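Local coordinates for fimbria adhesin protein (Klebsiella pneumoniae, PDB 3U4K), which probably serves as the adhesin of a bacterial fimbrium, its receptor-binding domain, the part held here, attaching the bacterium to human collagen V, at residues Y33-M39 against A55-M61; G104-K110 against S133-I139. All blocks are in the same frame, centred on the assembly; numbering follows the deposited sequence.

Interaction 1. Residues Y33-M39 against A55-M61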
ATOM      1  N   TYR A  33      -3.628  -7.950  -9.940  1.00 58.48           N
ATOM      2  CA  TYR A  33      -2.401  -7.238 -10.284  1.00 60.11           C
ATOM      3  C   TYR A  33      -1.560  -7.118  -9.018  1.00 60.57           C
ATOM      4  O   TYR A  33      -2.091  -6.827  -7.939  1.00 61.04           O
ATOM      5  CB  TYR A  33      -2.734  -5.852 -10.838  1.00 61.99           C
ATOM      6  CG  TYR A  33      -1.592  -5.157 -11.545  1.00 63.18           C
ATOM      7  CD1 TYR A  33      -0.866  -4.148 -10.915  1.00 64.46           C
ATOM      8  CD2 TYR A  33      -1.241  -5.503 -12.852  1.00 64.88           C
ATOM      9  CE1 TYR A  33       0.181  -3.506 -11.563  1.00 64.55           C
ATOM     10  CE2 TYR A  33      -0.196  -4.867 -13.507  1.00 64.32           C
ATOM     11  CZ  TYR A  33       0.508  -3.870 -12.859  1.00 63.84           C
ATOM     12  OH  TYR A  33       1.541  -3.238 -13.508  1.00 64.01           O
ATOM     13  N   GLU A  34      -0.257  -7.353  -9.146  1.00 61.30           N
ATOM     14  CA  GLU A  34       0.638  -7.375  -7.988  1.00 60.20           C
ATOM     15  C   GLU A  34       1.835  -6.455  -8.120  1.00 59.58           C
ATOM     16  O   GLU A  34       2.448  -6.359  -9.184  1.00 58.81           O
ATOM     17  CB  GLU A  34       1.131  -8.790  -7.716  1.00 60.70           C
ATOM     18  CG  GLU A  34       0.177  -9.626  -6.885  1.00 64.06           C
ATOM     19  CD  GLU A  34       0.626 -11.068  -6.776  1.00 65.90           C
ATOM     20  OE1 GLU A  34       0.977 -11.666  -7.818  1.00 65.47           O
ATOM     21  OE2 GLU A  34       0.628 -11.605  -5.647  1.00 68.84           O
ATOM     22  N   ILE A  35       2.158  -5.782  -7.022  1.00 59.66           N
ATOM     23  CA  ILE A  35       3.356  -4.960  -6.940  1.00 59.71           C
ATOM     24  C   ILE A  35       4.219  -5.473  -5.793  1.00 60.73           C
ATOM     25  O   ILE A  35       3.769  -5.522  -4.643  1.00 60.71           O
ATOM     26  CB  ILE A  35       3.013  -3.471  -6.704  1.00 59.20           C
ATOM     27  CG1 ILE A  35       2.158  -2.926  -7.847  1.00 60.03           C
ATOM     28  CG2 ILE A  35       4.284  -2.645  -6.565  1.00 60.19           C
ATOM     29  CD1 ILE A  35       1.432  -1.641  -7.515  1.00 60.24           C
ATOM     30  N   ASN A  36       5.446  -5.873  -6.115  1.00 61.41           N
ATOM     31  CA  ASN A  36       6.460  -6.116  -5.094  1.00 63.53           C
ATOM     32  C   ASN A  36       7.094  -4.775  -4.724  1.00 62.21           C
ATOM     33  O   ASN A  36       7.693  -4.110  -5.570  1.00 62.52           O
ATOM     34  CB  ASN A  36       7.512  -7.116  -5.591  1.00 65.72           C
ATOM     35  CG  ASN A  36       8.676  -7.280  -4.625  1.00 68.29           C
ATOM     36  OD1 ASN A  36       8.495  -7.374  -3.405  1.00 69.09           O
ATOM     37  ND2 ASN A  36       9.885  -7.321  -5.171  1.00 68.93           N
HETATM   38  N   MSE A  37       6.953  -4.383  -3.461  1.00 62.47           N
HETATM   39  CA  MSE A  37       7.330  -3.035  -3.020  1.00 65.01           C
HETATM   40  C   MSE A  37       8.772  -2.917  -2.574  1.00 66.06           C
HETATM   41  O   MSE A  37       9.075  -2.182  -1.633  1.00 66.38           O
HETATM   42  CB  MSE A  37       6.375  -2.592  -1.911  1.00 66.09           C
HETATM   43  CG  MSE A  37       4.932  -2.522  -2.413  1.00 70.52           C
HETATM   44 SE   MSE A  37       3.735  -1.678  -1.087  1.00 75.42          SE
HETATM   45  CE  MSE A  37       3.949  -2.977   0.381  1.00 73.38           C
ATOM     46  N   ALA A  38       9.672  -3.625  -3.256  1.00 67.09           N
ATOM     47  CA  ALA A  38      11.098  -3.628  -2.914  1.00 68.93           C
ATOM     48  C   ALA A  38      11.717  -2.234  -3.010  1.00 71.15           C
ATOM     49  O   ALA A  38      11.658  -1.589  -4.060  1.00 71.55           O
ATOM     50  CB  ALA A  38      11.855  -4.612  -3.795  1.00 68.56           C
HETATM   51  N   MSE A  39      12.301  -1.776  -1.902  1.00 72.60           N
HETATM   52  CA  MSE A  39      12.898  -0.439  -1.829  1.00 71.85           C
HETATM   53  C   MSE A  39      14.370  -0.507  -1.515  1.00 70.19           C
HETATM   54  O   MSE A  39      15.084   0.481  -1.675  1.00 70.78           O
HETATM   55  CB  MSE A  39      12.170   0.421  -0.793  1.00 72.87           C
HETATM   56  CG  MSE A  39      10.762   0.786  -1.268  1.00 77.76           C
HETATM   57 SE   MSE A  39      10.020   2.385  -0.366  1.00 82.79          SE
HETATM   58  CE  MSE A  39      11.437   3.678  -0.834  1.00 81.45           C
ATOM     59  N   ALA A  55      11.789   8.083   2.852  1.00 62.99           N
ATOM     60  CA  ALA A  55      11.943   7.560   1.499  1.00 63.29           C
ATOM     61  C   ALA A  55      10.582   7.289   0.862  1.00 63.49           C
ATOM     62  O   ALA A  55       9.606   6.994   1.559  1.00 64.27           O
ATOM     63  CB  ALA A  55      12.795   6.302   1.504  1.00 62.10           C
ATOM     64  N   THR A  56      10.530   7.398  -0.462  1.00 62.91           N
ATOM     65  CA  THR A  56       9.305   7.167  -1.219  1.00 63.23           C
ATOM     66  C   THR A  56       9.592   6.358  -2.487  1.00 63.68           C
ATOM     67  O   THR A  56      10.683   6.452  -3.059  1.00 64.59           O
ATOM     68  CB  THR A  56       8.587   8.498  -1.557  1.00 63.85           C
ATOM     69  OG1 THR A  56       7.313   8.224  -2.147  1.00 65.97           O
ATOM     70  CG2 THR A  56       9.410   9.354  -2.515  1.00 63.96           C
ATOM     71  N   LYS A  57       8.620   5.554  -2.912  1.00 64.07           N
ATOM     72  CA  LYS A  57       8.736   4.818  -4.173  1.00 65.39           C
ATOM     73  C   LYS A  57       7.394   4.698  -4.886  1.00 65.48           C
ATOM     74  O   LYS A  57       6.362   4.460  -4.253  1.00 66.01           O
ATOM     75  CB  LYS A  57       9.352   3.436  -3.957  1.00 65.45           C
ATOM     76  CG  LYS A  57      10.048   2.882  -5.189  1.00 66.44           C
ATOM     77  CD  LYS A  57      10.884   1.655  -4.860  1.00 67.04           C
ATOM     78  CE  LYS A  57      12.095   1.540  -5.775  1.00 67.65           C
ATOM     79  NZ  LYS A  57      11.730   1.570  -7.217  1.00 66.16           N
ATOM     80  N   THR A  58       7.426   4.852  -6.208  1.00 64.06           N
ATOM     81  CA  THR A  58       6.214   4.856  -7.023  1.00 63.31           C
ATOM     82  C   THR A  58       6.282   3.846  -8.168  1.00 62.19           C
ATOM     83  O   THR A  58       7.218   3.859  -8.965  1.00 62.21           O
ATOM     84  CB  THR A  58       5.909   6.274  -7.556  1.00 61.64           C
ATOM     85  OG1 THR A  58       5.465   7.094  -6.471  1.00 62.38           O
ATOM     86  CG2 THR A  58       4.832   6.250  -8.623  1.00 60.42           C
ATOM     87  N   TRP A  59       5.283   2.971  -8.223  1.00 62.15           N
ATOM     88  CA  TRP A  59       5.108   2.054  -9.340  1.00 64.97           C
ATOM     89  C   TRP A  59       3.923   2.463 -10.165  1.00 67.55           C
ATOM     90  O   TRP A  59       2.909   2.915  -9.631  1.00 66.91           O
ATOM     91  CB  TRP A  59       4.914   0.631  -8.844  1.00 64.74           C
ATOM     92  CG  TRP A  59       6.034   0.144  -7.968  1.00 64.31           C
ATOM     93  CD1 TRP A  59       7.109  -0.658  -8.332  1.00 64.25           C
ATOM     94  CD2 TRP A  59       6.225   0.412  -6.538  1.00 65.30           C
ATOM     95  NE1 TRP A  59       7.927  -0.897  -7.259  1.00 65.86           N
ATOM     96  CE2 TRP A  59       7.456  -0.281  -6.153  1.00 65.36           C
ATOM     97  CE3 TRP A  59       5.527   1.134  -5.574  1.00 66.02           C
ATOM     98  CZ2 TRP A  59       7.947  -0.241  -4.857  1.00 64.90           C
ATOM     99  CZ3 TRP A  59       6.034   1.168  -4.269  1.00 64.84           C
ATOM    100  CH2 TRP A  59       7.213   0.494  -3.921  1.00 63.99           C
ATOM    101  N   THR A  60       4.044   2.310 -11.478  1.00 70.23           N
ATOM    102  CA  THR A  60       2.942   2.616 -12.381  1.00 75.18           C
ATOM    103  C   THR A  60       2.343   1.334 -12.965  1.00 78.45           C
ATOM    104  O   THR A  60       3.041   0.330 -13.148  1.00 74.76           O
ATOM    105  CB  THR A  60       3.375   3.561 -13.528  1.00 76.02           C
ATOM    106  OG1 THR A  60       4.322   2.896 -14.374  1.00 76.46           O
ATOM    107  CG2 THR A  60       3.999   4.844 -12.976  1.00 74.23           C
HETATM  108  N   MSE A  61       1.041   1.371 -13.233  1.00 83.11           N
HETATM  109  CA  MSE A  61       0.374   0.303 -13.973  1.00 85.20           C
HETATM  110  C   MSE A  61      -0.209   0.918 -15.213  1.00 83.12           C
HETATM  111  O   MSE A  61      -0.964   1.892 -15.130  1.00 80.82           O
HETATM  112  CB  MSE A  61      -0.693  -0.419 -13.153  1.00 92.13           C
HETATM  113  CG  MSE A  61      -1.603   0.519 -12.368  1.00101.89           C
HETATM  114 SE   MSE A  61      -2.601  -0.530 -11.034  1.00119.64          SE
HETATM  115  CE  MSE A  61      -1.901   0.369  -9.424  1.00106.17           C
TER
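Ile35 and Trp59 meet at the middle of this contact, where the CG2 methyl of Ile35 sits over one face of the indole, 3.6 Å from the centroid of the five-membered ring of Trp59 and 15° off its normal. That is a CH-pi contact. With chi1 of Ile35 at -60°, CG2 lies anti to the backbone N and is directed at the ring. Lys57, from the same strand as Trp59, lies with CG toward the rim of the opposite face, so side chains from both segments flank the indole. Further along, Met37 crosses the six-membered end at about a right angle, with Met37 CB 3.8 Å from Trp59 CH2.

A Met-aromatic contact closes the Tyr33 end. The selenium of Met61, a selenomethionine like Met37 and Met39, lies obliquely 4.6 Å from the Tyr33 ring centroid, while Met61 CB packs 3.6 Å from Tyr33 CE1.

At the other end Met39 and Lys57 run alongside with their ends reversed, Met39 CG resting 3.7 Å from Lys57 CD. The Met39 chain bends at its last torsion and brings its methyl CE within 3.8 Å of Ala55 CB.

The two strand axes pass 9.1 Å apart at 154°, too far for backbone pairing. Residues 33-36 instead bond along strand 166-170, while Thr58 turns its hydroxyl to Thr136 on strand 133-141. With dispersion and CH-pi contacts in place of hydrogen bonds, this is apolar packing of strand 33-36 and the loop after it against strand 53-61, across the two sheets of the jelly roll.

Interaction 2. Residues G104-K110 against S133-I139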
ATOM      1  N   GLY A 104       6.864   4.877  10.052  1.00 69.29           N
ATOM      2  CA  GLY A 104       5.499   4.865   9.529  1.00 70.02           C
ATOM      3  C   GLY A 104       5.388   4.495   8.059  1.00 69.25           C
ATOM      4  O   GLY A 104       6.357   4.592   7.305  1.00 69.86           O
ATOM      5  N   LEU A 105       4.194   4.067   7.658  1.00 68.03           N
ATOM      6  CA  LEU A 105       3.923   3.694   6.272  1.00 64.75           C
ATOM      7  C   LEU A 105       2.603   4.280   5.781  1.00 63.71           C
ATOM      8  O   LEU A 105       1.580   4.186   6.464  1.00 62.49           O
ATOM      9  CB  LEU A 105       3.922   2.172   6.103  1.00 62.73           C
ATOM     10  CG  LEU A 105       5.249   1.414   6.216  1.00 64.72           C
ATOM     11  CD1 LEU A 105       5.021  -0.074   6.019  1.00 64.46           C
ATOM     12  CD2 LEU A 105       6.286   1.912   5.219  1.00 66.87           C
ATOM     13  N   ARG A 106       2.641   4.894   4.601  1.00 63.82           N
ATOM     14  CA  ARG A 106       1.441   5.411   3.954  1.00 63.54           C
ATOM     15  C   ARG A 106       1.356   4.915   2.508  1.00 63.72           C
ATOM     16  O   ARG A 106       2.287   5.094   1.718  1.00 63.19           O
ATOM     17  CB  ARG A 106       1.401   6.939   4.022  1.00 63.45           C
ATOM     18  CG  ARG A 106       0.039   7.552   3.715  1.00 65.63           C
ATOM     19  CD  ARG A 106       0.071   9.070   3.816  1.00 67.13           C
ATOM     20  NE  ARG A 106       1.171   9.632   3.032  1.00 71.83           N
ATOM     21  CZ  ARG A 106       1.688  10.846   3.203  1.00 72.98           C
ATOM     22  NH1 ARG A 106       1.210  11.662   4.137  1.00 73.82           N
ATOM     23  NH2 ARG A 106       2.693  11.246   2.434  1.00 70.95           N
ATOM     24  N   PHE A 107       0.234   4.281   2.183  1.00 65.60           N
ATOM     25  CA  PHE A 107      -0.001   3.739   0.848  1.00 65.08           C
ATOM     26  C   PHE A 107      -1.039   4.590   0.141  1.00 65.16           C
ATOM     27  O   PHE A 107      -2.108   4.866   0.693  1.00 66.11           O
ATOM     28  CB  PHE A 107      -0.497   2.295   0.926  1.00 63.52           C
ATOM     29  CG  PHE A 107       0.276   1.433   1.882  1.00 64.61           C
ATOM     30  CD1 PHE A 107      -0.020   1.440   3.245  1.00 64.60           C
ATOM     31  CD2 PHE A 107       1.291   0.600   1.422  1.00 64.81           C
ATOM     32  CE1 PHE A 107       0.687   0.642   4.129  1.00 62.84           C
ATOM     33  CE2 PHE A 107       2.000  -0.205   2.303  1.00 64.79           C
ATOM     34  CZ  PHE A 107       1.698  -0.181   3.657  1.00 63.97           C
ATOM     35  N   SER A 108      -0.719   5.006  -1.080  1.00 65.54           N
ATOM     36  CA  SER A 108      -1.615   5.848  -1.861  1.00 66.91           C
ATOM     37  C   SER A 108      -1.675   5.401  -3.317  1.00 67.01           C
ATOM     38  O   SER A 108      -0.751   4.764  -3.827  1.00 66.99           O
ATOM     39  CB  SER A 108      -1.187   7.316  -1.771  1.00 66.58           C
ATOM     40  OG  SER A 108       0.071   7.512  -2.396  1.00 69.04           O
ATOM     41  N   ARG A 109      -2.776   5.742  -3.974  1.00 68.01           N
ATOM     42  CA  ARG A 109      -2.951   5.478  -5.392  1.00 68.41           C
ATOM     43  C   ARG A 109      -3.383   6.770  -6.063  1.00 69.18           C
ATOM     44  O   ARG A 109      -4.229   7.490  -5.538  1.00 70.42           O
ATOM     45  CB  ARG A 109      -3.999   4.386  -5.603  1.00 69.47           C
ATOM     46  CG  ARG A 109      -4.030   3.803  -7.005  1.00 69.69           C
ATOM     47  CD  ARG A 109      -5.204   2.855  -7.166  1.00 69.96           C
ATOM     48  NE  ARG A 109      -5.591   2.703  -8.567  1.00 70.12           N
ATOM     49  CZ  ARG A 109      -6.681   2.064  -8.983  1.00 71.08           C
ATOM     50  NH1 ARG A 109      -7.511   1.506  -8.110  1.00 70.71           N
ATOM     51  NH2 ARG A 109      -6.943   1.983 -10.281  1.00 72.39           N
ATOM     52  N   LYS A 110      -2.787   7.067  -7.213  1.00 71.60           N
ATOM     53  CA  LYS A 110      -3.107   8.288  -7.943  1.00 75.49           C
ATOM     54  C   LYS A 110      -3.311   8.011  -9.430  1.00 77.30           C
ATOM     55  O   LYS A 110      -2.510   7.326 -10.061  1.00 77.20           O
ATOM     56  CB  LYS A 110      -2.022   9.349  -7.729  1.00 77.24           C
ATOM     57  CG  LYS A 110      -2.485  10.769  -8.007  1.00 79.43           C
ATOM     58  CD  LYS A 110      -1.565  11.794  -7.362  1.00 82.28           C
ATOM     59  CE  LYS A 110      -2.078  13.216  -7.562  1.00 82.59           C
ATOM     60  NZ  LYS A 110      -1.982  13.661  -8.983  1.00 84.26           N
ATOM     61  N   SER A 133      -2.791   3.796 -13.286  1.00 68.37           N
ATOM     62  CA  SER A 133      -2.490   4.659 -12.148  1.00 67.57           C
ATOM     63  C   SER A 133      -1.073   4.464 -11.622  1.00 66.42           C
ATOM     64  O   SER A 133      -0.323   3.611 -12.108  1.00 67.16           O
ATOM     65  CB  SER A 133      -3.503   4.419 -11.022  1.00 69.20           C
ATOM     66  OG  SER A 133      -3.562   3.045 -10.679  1.00 71.30           O
ATOM     67  N   THR A 134      -0.714   5.281 -10.636  1.00 64.99           N
ATOM     68  CA  THR A 134       0.523   5.121  -9.887  1.00 64.44           C
ATOM     69  C   THR A 134       0.186   4.613  -8.496  1.00 63.16           C
ATOM     70  O   THR A 134      -0.798   5.046  -7.899  1.00 63.74           O
ATOM     71  CB  THR A 134       1.296   6.452  -9.741  1.00 64.76           C
ATOM     72  OG1 THR A 134       0.516   7.392  -8.984  1.00 62.97           O
ATOM     73  CG2 THR A 134       1.648   7.041 -11.105  1.00 63.25           C
ATOM     74  N   PHE A 135       0.996   3.691  -7.987  1.00 64.21           N
ATOM     75  CA  PHE A 135       0.912   3.302  -6.581  1.00 65.96           C
ATOM     76  C   PHE A 135       2.145   3.824  -5.857  1.00 64.60           C
ATOM     77  O   PHE A 135       3.266   3.649  -6.334  1.00 65.41           O
ATOM     78  CB  PHE A 135       0.788   1.783  -6.424  1.00 66.53           C
ATOM     79  CG  PHE A 135       0.403   1.347  -5.036  1.00 68.86           C
ATOM     80  CD1 PHE A 135      -0.936   1.221  -4.678  1.00 69.48           C
ATOM     81  CD2 PHE A 135       1.376   1.067  -4.078  1.00 70.60           C
ATOM     82  CE1 PHE A 135      -1.295   0.826  -3.397  1.00 69.71           C
ATOM     83  CE2 PHE A 135       1.023   0.672  -2.796  1.00 68.80           C
ATOM     84  CZ  PHE A 135      -0.315   0.551  -2.456  1.00 68.95           C
ATOM     85  N   THR A 136       1.934   4.468  -4.711  1.00 64.76           N
ATOM     86  CA  THR A 136       3.029   5.117  -3.981  1.00 65.29           C
ATOM     87  C   THR A 136       3.112   4.710  -2.507  1.00 64.38           C
ATOM     88  O   THR A 136       2.157   4.877  -1.745  1.00 64.09           O
ATOM     89  CB  THR A 136       2.959   6.656  -4.111  1.00 65.22           C
ATOM     90  OG1 THR A 136       3.072   7.022  -5.492  1.00 65.93           O
ATOM     91  CG2 THR A 136       4.081   7.330  -3.333  1.00 64.11           C
ATOM     92  N   LEU A 137       4.270   4.170  -2.131  1.00 65.75           N
ATOM     93  CA  LEU A 137       4.588   3.854  -0.742  1.00 65.26           C
ATOM     94  C   LEU A 137       5.441   4.964  -0.128  1.00 66.34           C
ATOM     95  O   LEU A 137       6.447   5.386  -0.706  1.00 65.36           O
ATOM     96  CB  LEU A 137       5.308   2.505  -0.651  1.00 64.02           C
ATOM     97  CG  LEU A 137       5.852   2.039   0.705  1.00 65.38           C
ATOM     98  CD1 LEU A 137       4.742   1.845   1.728  1.00 65.25           C
ATOM     99  CD2 LEU A 137       6.664   0.761   0.559  1.00 64.83           C
ATOM    100  N   ASP A 138       5.021   5.438   1.041  1.00 68.81           N
ATOM    101  CA  ASP A 138       5.750   6.473   1.768  1.00 70.89           C
ATOM    102  C   ASP A 138       6.266   5.947   3.096  1.00 71.28           C
ATOM    103  O   ASP A 138       5.505   5.379   3.884  1.00 71.06           O
ATOM    104  CB  ASP A 138       4.860   7.693   2.018  1.00 73.25           C
ATOM    105  CG  ASP A 138       4.730   8.593   0.800  1.00 76.10           C
ATOM    106  OD1 ASP A 138       5.540   8.458  -0.144  1.00 76.83           O
ATOM    107  OD2 ASP A 138       3.818   9.447   0.795  1.00 77.71           O
ATOM    108  N   ILE A 139       7.562   6.131   3.331  1.00 70.07           N
ATOM    109  CA  ILE A 139       8.158   5.837   4.632  1.00 67.42           C
ATOM    110  C   ILE A 139       8.293   7.137   5.426  1.00 66.96           C
ATOM    111  O   ILE A 139       9.007   8.059   5.019  1.00 66.41           O
ATOM    112  CB  ILE A 139       9.512   5.112   4.496  1.00 65.90           C
ATOM    113  CG1 ILE A 139       9.331   3.792   3.739  1.00 63.51           C
ATOM    114  CG2 ILE A 139      10.112   4.849   5.870  1.00 67.78           C
ATOM    115  CD1 ILE A 139      10.624   3.172   3.253  1.00 61.47           C
TER
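Leu105 to Lys110 run antiparallel to Thr134 to Ile139 in unbroken register, the axes 4.7 Å apart at 164°, with hydrogen-bonded pairs at Arg106-Asp138, Ser108-Thr136 and Lys110-Thr134. Two donors grip the carbonyl of Lys110: Thr134 N, 2.8 Å from Lys110 O and nearly straight, and the hydroxyl Thr134 OG1.

On the face carrying these three pairs the chemistry is polar. Arg106 and Asp138 project together from the sheet, and Arg106 NH2 makes a salt bridge of 2.7 Å to Asp138 OD2. The oxygen lies in the guanidinium plane but is approached on its anti side and from somewhat out of the carboxylate plane, the two planar groups being turned 64° apart. Asp138 OD1 is hydrogen-bonded to Thr56 OG1, so both carboxylate oxygens are bonded.

The other face is largely apolar. Leu137 CD1 packs 3.5 Å from Phe107 CE2, the two side chains extending in much the same direction, and Leu105 CD2 joins it at 3.8 Å from the same Leu137 CD1. Phe135, with CG anti to the backbone N (chi1 -168°), carries its CZ to 3.8 Å from Phe107 CB and puts one ring face over Ser108 O. Near the end, buried Arg109 gives its NE to Ser133 OG at 2.9 Å, and both side chains also bond Ala131 O.

One face polar, the other packed against strand 154-160: this is an inner strand pair of a jelly-roll beta barrel.

Both interactions involve one sheet, in which strands 53-61, 133-141 and 103-111 lie side by side. Interaction 2 is pairing within that sheet, mostly buried and tied by backbone hydrogen bonds; interaction 1 joins strand 53-61, which pairs with 133-141, to strand 33-36 of the facing sheet and the loop that follows it, is only partly buried, and relies on apolar and aromatic packing. Strand 133-141 connects them: Trp59 O lies 2.6 Å from Phe135 N, a probable hydrogen bond. Ile35 of interaction 1 also packs on Phe135, while Met37 and Met39 reach Phe107, Leu137 and Ile139, so the apolar sides of both contacts share one interior.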